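Local coordinates for protein DNA polymerase sliding clamp 2 (Sulfolobus tokodaii, PDB 3AIZ) that forms, with its partner subunits, a toroidal sliding ring around DNA that tethers DNA polymerase and other DNA-processing proteins to it during replication, at residues 132-143 / 212-223; 161-169 / 179-190. One frame throughout, in Å; residues are numbered along the deposited sequence.

Overall arrangement
From the N terminus, the chain first builds the N-terminal PCNA domain; both contacts lie in the C-terminal one. Contact 1 closes the longer loop, returning residues 212-223 to residues 132-143 and pairing strands 134-138 and 218-223. Nested inside that loop, contact 2 joins residues 161-169 to 179-190 through the hairpin of strands 165-172 and 175-183. Their centres are 11 Å apart. Strand 186-192, which carries the end of contact 2, lies beside strand 134-138, and Thr137 O is 2.8 Å from Lys188 N. Apolar packing joins them too, with Phe136 CD2 3.4 Å from Leu187 CD2, while contact 2 also reaches the neighbouring PCNA3 subunit.

Contact 1: residues 132-143 / 212-223; sequences LSVTFTTDGDVL and TSISQNVTVGFG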
# COMPACT_ATOMS: atom_id res chain seq x y z
N LEU A 132 26.97 31.78 -31.14
CA LEU A 132 26.80 31.74 -29.70
C LEU A 132 28.00 32.37 -29.00
O LEU A 132 29.02 31.72 -28.78
CB LEU A 132 26.60 30.30 -29.22
CG LEU A 132 25.17 29.77 -29.15
CD1 LEU A 132 24.27 30.45 -30.18
CD2 LEU A 132 25.15 28.26 -29.36
N SER A 133 27.87 33.65 -28.66
CA SER A 133 28.93 34.39 -28.00
C SER A 133 29.30 33.74 -26.67
O SER A 133 30.47 33.69 -26.29
CB SER A 133 28.51 35.84 -27.76
OG SER A 133 28.01 36.43 -28.94
N VAL A 134 28.29 33.24 -25.97
CA VAL A 134 28.49 32.65 -24.65
C VAL A 134 27.98 31.22 -24.59
O VAL A 134 26.83 30.94 -24.95
CB VAL A 134 27.78 33.47 -23.56
CG1 VAL A 134 27.94 32.81 -22.20
CG2 VAL A 134 28.31 34.89 -23.54
N THR A 135 28.83 30.31 -24.14
CA THR A 135 28.44 28.92 -23.91
C THR A 135 28.96 28.45 -22.55
O THR A 135 30.09 28.76 -22.17
CB THR A 135 28.96 27.98 -25.01
OG1 THR A 135 30.40 28.04 -25.05
CG2 THR A 135 28.40 28.36 -26.36
N PHE A 136 28.13 27.72 -21.82
CA PHE A 136 28.55 27.14 -20.56
C PHE A 136 27.93 25.76 -20.36
O PHE A 136 26.86 25.47 -20.89
CB PHE A 136 28.24 28.06 -19.38
CG PHE A 136 26.77 28.38 -19.23
CD1 PHE A 136 26.23 29.50 -19.82
CD2 PHE A 136 25.95 27.57 -18.46
CE1 PHE A 136 24.88 29.80 -19.67
CE2 PHE A 136 24.61 27.86 -18.31
CZ PHE A 136 24.08 28.98 -18.91
N THR A 137 28.61 24.92 -19.59
CA THR A 137 28.13 23.57 -19.33
C THR A 137 27.91 23.37 -17.84
O THR A 137 28.70 23.83 -17.02
CB THR A 137 29.13 22.51 -19.85
OG1 THR A 137 29.50 22.83 -21.20
CG2 THR A 137 28.49 21.13 -19.83
N THR A 138 26.83 22.69 -17.49
CA THR A 138 26.50 22.45 -16.09
C THR A 138 25.55 21.26 -15.95
O THR A 138 24.88 20.88 -16.91
CB THR A 138 25.85 23.68 -15.45
OG1 THR A 138 25.55 23.40 -14.07
CG2 THR A 138 24.57 24.06 -16.17
N ASP A 139 25.51 20.68 -14.76
CA ASP A 139 24.59 19.59 -14.48
C ASP A 139 23.16 20.11 -14.51
O ASP A 139 22.87 21.19 -14.00
CB ASP A 139 24.91 18.96 -13.13
CG ASP A 139 24.07 17.72 -12.85
OD1 ASP A 139 24.56 16.60 -13.08
OD2 ASP A 139 22.91 17.88 -12.40
N GLY A 140 22.26 19.33 -15.12
CA GLY A 140 20.88 19.74 -15.28
C GLY A 140 20.16 20.07 -13.99
O GLY A 140 19.24 20.88 -13.97
N ASP A 141 20.58 19.43 -12.90
CA ASP A 141 19.96 19.66 -11.60
C ASP A 141 20.03 21.13 -11.20
O ASP A 141 19.08 21.68 -10.63
CB ASP A 141 20.60 18.77 -10.53
CG ASP A 141 20.25 17.31 -10.70
OD1 ASP A 141 19.06 16.99 -10.92
OD2 ASP A 141 21.17 16.46 -10.62
N VAL A 142 21.16 21.77 -11.49
CA VAL A 142 21.34 23.18 -11.19
C VAL A 142 20.32 24.02 -11.95
O VAL A 142 19.64 24.87 -11.36
CB VAL A 142 22.75 23.66 -11.54
CG1 VAL A 142 22.89 25.15 -11.25
CG2 VAL A 142 23.79 22.87 -10.76
N LEU A 143 20.21 23.79 -13.25
CA LEU A 143 19.26 24.52 -14.08
C LEU A 143 17.84 24.31 -13.58
O LEU A 143 17.02 25.22 -13.58
CB LEU A 143 19.39 24.11 -15.54
CG LEU A 143 20.75 24.38 -16.20
CD1 LEU A 143 20.77 23.86 -17.63
CD2 LEU A 143 21.08 25.86 -16.16
N THR A 212 16.01 19.55 -18.45
CA THR A 212 17.43 19.29 -18.64
C THR A 212 18.06 18.51 -17.48
O THR A 212 19.24 18.17 -17.53
CB THR A 212 18.23 20.60 -18.83
OG1 THR A 212 18.29 21.31 -17.59
CG2 THR A 212 17.56 21.47 -19.89
N SER A 213 17.27 18.23 -16.45
CA SER A 213 17.78 17.52 -15.28
C SER A 213 18.17 16.08 -15.62
O SER A 213 18.93 15.45 -14.88
CB SER A 213 16.76 17.54 -14.14
OG SER A 213 15.57 16.86 -14.50
N ILE A 214 17.65 15.57 -16.73
CA ILE A 214 17.95 14.20 -17.16
C ILE A 214 19.39 14.06 -17.66
O ILE A 214 19.84 12.96 -17.98
CB ILE A 214 16.99 13.73 -18.27
CG1 ILE A 214 17.29 14.48 -19.58
CG2 ILE A 214 15.54 13.92 -17.85
CD1 ILE A 214 16.40 14.06 -20.73
N SER A 215 20.10 15.18 -17.73
CA SER A 215 21.48 15.19 -18.17
C SER A 215 22.39 15.75 -17.09
O SER A 215 21.97 16.58 -16.28
CB SER A 215 21.64 16.00 -19.46
OG SER A 215 22.99 16.07 -19.86
N GLN A 216 23.64 15.30 -17.07
CA GLN A 216 24.62 15.80 -16.11
C GLN A 216 25.53 16.82 -16.77
O GLN A 216 26.33 17.48 -16.09
CB GLN A 216 25.44 14.65 -15.53
CG GLN A 216 24.67 13.74 -14.59
CD GLN A 216 25.53 12.64 -14.00
OE1 GLN A 216 26.37 12.07 -14.68
NE2 GLN A 216 25.30 12.33 -12.72
N ASN A 217 25.42 16.96 -18.08
CA ASN A 217 26.26 17.89 -18.82
C ASN A 217 25.47 18.67 -19.86
O ASN A 217 25.63 18.47 -21.07
CB ASN A 217 27.42 17.14 -19.48
CG ASN A 217 28.32 16.47 -18.47
OD1 ASN A 217 29.28 17.06 -17.98
ND2 ASN A 217 28.02 15.22 -18.15
N VAL A 218 24.62 19.57 -19.38
CA VAL A 218 23.81 20.42 -20.25
C VAL A 218 24.64 21.59 -20.76
O VAL A 218 25.29 22.29 -19.98
CB VAL A 218 22.58 20.96 -19.51
CG1 VAL A 218 21.72 21.78 -20.45
CG2 VAL A 218 21.77 19.82 -18.91
N THR A 219 24.62 21.80 -22.07
CA THR A 219 25.32 22.92 -22.67
C THR A 219 24.34 24.03 -23.05
O THR A 219 23.40 23.81 -23.81
CB THR A 219 26.11 22.50 -23.92
OG1 THR A 219 27.14 21.57 -23.55
CG2 THR A 219 26.76 23.71 -24.59
N VAL A 220 24.56 25.22 -22.50
CA VAL A 220 23.71 26.37 -22.78
C VAL A 220 24.49 27.42 -23.55
O VAL A 220 25.56 27.85 -23.12
CB VAL A 220 23.16 27.00 -21.49
CG1 VAL A 220 22.32 28.22 -21.82
CG2 VAL A 220 22.35 25.97 -20.71
N GLY A 221 23.95 27.84 -24.69
CA GLY A 221 24.59 28.86 -25.50
C GLY A 221 23.64 29.99 -25.84
O GLY A 221 22.45 29.78 -26.03
N PHE A 222 24.18 31.21 -25.90
CA PHE A 222 23.38 32.37 -26.28
C PHE A 222 24.29 33.54 -26.66
O PHE A 222 25.51 33.42 -26.61
CB PHE A 222 22.44 32.78 -25.15
CG PHE A 222 23.13 33.42 -23.98
CD1 PHE A 222 23.12 34.79 -23.81
CD2 PHE A 222 23.79 32.64 -23.04
CE1 PHE A 222 23.75 35.38 -22.73
CE2 PHE A 222 24.42 33.22 -21.96
CZ PHE A 222 24.40 34.59 -21.80
N GLY A 223 23.68 34.65 -27.05
CA GLY A 223 24.42 35.84 -27.42
C GLY A 223 23.54 37.07 -27.31
O GLY A 223 22.42 36.99 -26.81
O HOH W 1 23.24 13.77 -11.12
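Strands 134-138 and 218-223 run antiparallel, their axes 4.7 Å apart at closest approach and their N-to-C directions at 163°, with three hydrogen-bonded pairs: Val134 with Phe222, Phe136 with Val220 and Thr138 with Val218. At one end Ser133 and Val134 both face Phe222, a classic beta bulge. The aromatic side chains share a face with the valines opposite them. Val220 CB sits over one face of the Phe136 ring, 3.7 Å from its centroid and displaced toward the rim. Val134 CB covers a face of the Phe222 ring in the same manner, at 4.1 Å from the centroid. With CG lodged between backbone N and carbonyl carbon (chi1 60°), the Phe136 ring swings over to its cross-strand neighbour, and its CE1 edge comes 4.1 Å from Phe222 CE2. These strands belong to the C-terminal PCNA domain, where Leu190 of strand 186-192 also packs on Phe136. On the other face, Thr137 and Thr219 form a non-hydrogen-bonded pair whose side chains meet obliquely, Thr137 OG1 lying 3.6 Å from Thr219 OG1; the hydrogen-bond partner of Thr137 OG1 is Ser189 OG. Beyond the ladder, Asp139 is the N-cap of helix 140-150: its OD2 accepts from Asp141 N at 2.8 Å, 28° out of the carboxylate plane. Gly140 N donates to Ser215 O at 3.0 Å. Leu143 reaches back from that helix, CD1 lying 3.6 Å from Val218 CG1.

Contact 2: residues 161-169 / 179-190; sequences ADENTVTLS and SLLKQDKPLKSL
A beta hairpin of the C-terminal PCNA domain joins these segments: strand 165-169 pairs with strand 179-183 at 163° between their N-to-C directions. Val166 with Leu181 and Leu168 with Ser179 are its hydrogen-bonded pairs. Both bonds of the Val166-Leu181 pair are nearly straight: Leu181 N to Val166 O is 2.8 Å with 179° at the hydrogen, and both donors lie in the plane of the carbonyl they meet. The bond from Ser179 N to Leu168 O is longer and more bent, 3.1 Å and 141°. On the buried face, Val166 turns its CG2 branch, anti to the carbonyl carbon, toward strand 186-192, where it meets Leu190 CD1 at 3.6 Å. Leu187 crosses Val166 at about a right angle, and Phe136 packs against Val166 as well. Leu168 and Leu181 approach obliquely, their CD1 atoms 4.2 Å apart, with Ile146 of helix 140-150 touching both. Ser179 and Leu180 also pair antiparallel with a strand of the neighbouring PCNA3 chain, extending the sheet across the interface; Lys185 adds a salt bridge to Asp102 of that chain. Asp162 forms an Asx turn, its OD1 accepting from Asn164 N at 2.9 Å. On the opposite face, Thr167 and Leu180 run alongside one another, with Leu180 CD2 3.7 Å from Thr167 CG2.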
# COMPACT_ATOMS: atom_id res chain seq x y z
N ALA A 161 26.44 37.72 -19.43
CA ALA A 161 27.72 37.21 -18.96
C ALA A 161 28.89 38.11 -19.34
O ALA A 161 28.93 38.67 -20.43
CB ALA A 161 27.95 35.80 -19.48
N ASP A 162 29.84 38.23 -18.42
CA ASP A 162 31.13 38.83 -18.72
C ASP A 162 32.13 37.70 -18.89
O ASP A 162 31.74 36.55 -19.10
CB ASP A 162 31.56 39.81 -17.63
CG ASP A 162 31.67 39.16 -16.26
OD1 ASP A 162 31.80 37.91 -16.20
OD2 ASP A 162 31.64 39.89 -15.25
N GLU A 163 33.42 38.01 -18.76
CA GLU A 163 34.45 37.01 -19.02
C GLU A 163 34.42 35.83 -18.04
O GLU A 163 34.82 34.72 -18.39
CB GLU A 163 35.84 37.65 -19.03
CG GLU A 163 36.96 36.71 -19.45
CD GLU A 163 38.31 37.39 -19.51
OE1 GLU A 163 38.37 38.61 -19.25
OE2 GLU A 163 39.31 36.71 -19.82
N ASN A 164 33.93 36.07 -16.82
CA ASN A 164 34.01 35.05 -15.78
C ASN A 164 32.70 34.73 -15.05
O ASN A 164 32.68 33.89 -14.15
CB ASN A 164 35.07 35.43 -14.74
CG ASN A 164 36.48 35.40 -15.31
OD1 ASN A 164 36.72 34.80 -16.35
ND2 ASN A 164 37.41 36.04 -14.61
N THR A 165 31.61 35.38 -15.43
CA THR A 165 30.36 35.24 -14.69
C THR A 165 29.11 35.28 -15.57
O THR A 165 28.96 36.17 -16.41
CB THR A 165 30.23 36.33 -13.61
OG1 THR A 165 31.33 36.23 -12.69
CG2 THR A 165 28.92 36.19 -12.85
N VAL A 166 28.21 34.32 -15.37
CA VAL A 166 26.91 34.33 -16.02
C VAL A 166 25.85 34.73 -15.01
O VAL A 166 25.78 34.17 -13.91
CB VAL A 166 26.56 32.96 -16.63
CG1 VAL A 166 25.19 33.00 -17.28
CG2 VAL A 166 27.62 32.54 -17.64
N THR A 167 25.01 35.69 -15.37
CA THR A 167 24.04 36.25 -14.44
C THR A 167 22.61 36.14 -14.97
O THR A 167 22.34 36.46 -16.12
CB THR A 167 24.34 37.74 -14.15
OG1 THR A 167 25.65 37.86 -13.59
CG2 THR A 167 23.32 38.32 -13.19
N LEU A 168 21.70 35.70 -14.11
CA LEU A 168 20.28 35.65 -14.45
C LEU A 168 19.49 36.55 -13.49
O LEU A 168 19.71 36.51 -12.28
CB LEU A 168 19.74 34.22 -14.39
CG LEU A 168 20.33 33.21 -15.39
CD1 LEU A 168 21.69 32.72 -14.93
CD2 LEU A 168 19.38 32.04 -15.58
N SER A 169 18.58 37.35 -14.03
CA SER A 169 17.85 38.32 -13.23
C SER A 169 16.37 38.42 -13.60
O SER A 169 16.02 38.39 -14.78
CB SER A 169 18.49 39.70 -13.34
OG SER A 169 19.81 39.70 -12.84
N SER A 179 20.71 35.22 -9.68
CA SER A 179 21.68 34.16 -9.43
C SER A 179 22.95 34.37 -10.25
O SER A 179 22.92 34.99 -11.31
CB SER A 179 21.07 32.79 -9.74
OG SER A 179 20.62 32.72 -11.08
N LEU A 180 24.06 33.85 -9.74
CA LEU A 180 25.34 33.99 -10.41
C LEU A 180 25.99 32.63 -10.63
O LEU A 180 26.19 31.86 -9.69
CB LEU A 180 26.28 34.88 -9.59
CG LEU A 180 25.74 36.26 -9.21
CD1 LEU A 180 26.72 36.99 -8.31
CD2 LEU A 180 25.44 37.08 -10.46
N LEU A 181 26.33 32.34 -11.88
CA LEU A 181 27.00 31.10 -12.22
C LEU A 181 28.43 31.37 -12.66
O LEU A 181 28.67 32.18 -13.56
CB LEU A 181 26.23 30.36 -13.32
CG LEU A 181 24.73 30.18 -13.07
CD1 LEU A 181 24.09 29.36 -14.18
CD2 LEU A 181 24.49 29.53 -11.72
N LYS A 182 29.38 30.71 -12.02
CA LYS A 182 30.79 30.90 -12.32
C LYS A 182 31.47 29.55 -12.49
O LYS A 182 30.88 28.51 -12.20
CB LYS A 182 31.47 31.70 -11.21
CG LYS A 182 30.65 32.88 -10.71
CD LYS A 182 31.37 33.65 -9.61
CE LYS A 182 32.52 34.47 -10.16
NZ LYS A 182 33.07 35.42 -9.14
N GLN A 183 32.72 29.56 -12.95
CA GLN A 183 33.49 28.34 -13.09
C GLN A 183 33.56 27.58 -11.77
O GLN A 183 33.74 28.19 -10.71
CB GLN A 183 34.91 28.65 -13.59
CG GLN A 183 35.80 27.43 -13.72
CD GLN A 183 35.31 26.48 -14.79
OE1 GLN A 183 34.95 26.89 -15.90
NE2 GLN A 183 35.30 25.19 -14.47
N ASP A 184 33.42 26.26 -11.83
CA ASP A 184 33.48 25.41 -10.65
C ASP A 184 32.39 25.73 -9.64
O ASP A 184 32.40 25.21 -8.52
CB ASP A 184 34.85 25.51 -9.98
CG ASP A 184 35.98 25.00 -10.86
OD1 ASP A 184 35.69 24.26 -11.82
OD2 ASP A 184 37.15 25.35 -10.58
N LYS A 185 31.43 26.56 -10.03
CA LYS A 185 30.34 26.94 -9.14
C LYS A 185 29.21 27.62 -9.89
O LYS A 185 29.09 28.85 -9.88
CB LYS A 185 30.86 27.87 -8.03
CG LYS A 185 29.81 28.27 -7.01
CD LYS A 185 30.35 29.27 -6.00
CE LYS A 185 29.28 29.70 -5.02
NZ LYS A 185 29.78 30.73 -4.06
N PRO A 186 28.35 26.82 -10.55
CA PRO A 186 28.44 25.36 -10.64
C PRO A 186 28.96 24.92 -12.00
O PRO A 186 29.07 23.72 -12.25
CB PRO A 186 26.98 24.92 -10.51
CG PRO A 186 26.14 26.21 -10.62
CD PRO A 186 27.06 27.29 -11.08
N LEU A 187 29.25 25.89 -12.86
CA LEU A 187 29.63 25.60 -14.24
C LEU A 187 30.86 24.69 -14.32
O LEU A 187 31.87 24.94 -13.68
CB LEU A 187 29.90 26.90 -15.00
CG LEU A 187 28.80 27.97 -14.93
CD1 LEU A 187 29.22 29.22 -15.68
CD2 LEU A 187 27.49 27.43 -15.47
N LYS A 188 30.74 23.63 -15.12
CA LYS A 188 31.87 22.75 -15.39
C LYS A 188 32.79 23.40 -16.41
O LYS A 188 34.00 23.14 -16.43
CB LYS A 188 31.38 21.40 -15.91
CG LYS A 188 30.44 20.67 -14.97
CD LYS A 188 30.07 19.31 -15.53
CE LYS A 188 29.18 18.54 -14.56
NZ LYS A 188 28.87 17.18 -15.07
N SER A 189 32.22 24.26 -17.25
CA SER A 189 32.99 24.98 -18.26
C SER A 189 32.28 26.28 -18.65
O SER A 189 31.05 26.34 -18.66
CB SER A 189 33.21 24.11 -19.50
OG SER A 189 31.99 23.88 -20.18
N LEU A 190 33.06 27.30 -18.98
CA LEU A 190 32.51 28.59 -19.38
C LEU A 190 33.33 29.22 -20.50
O LEU A 190 34.53 29.41 -20.37
CB LEU A 190 32.44 29.53 -18.18
CG LEU A 190 31.93 30.95 -18.45
CD1 LEU A 190 30.52 30.92 -19.00
CD2 LEU A 190 31.99 31.79 -17.18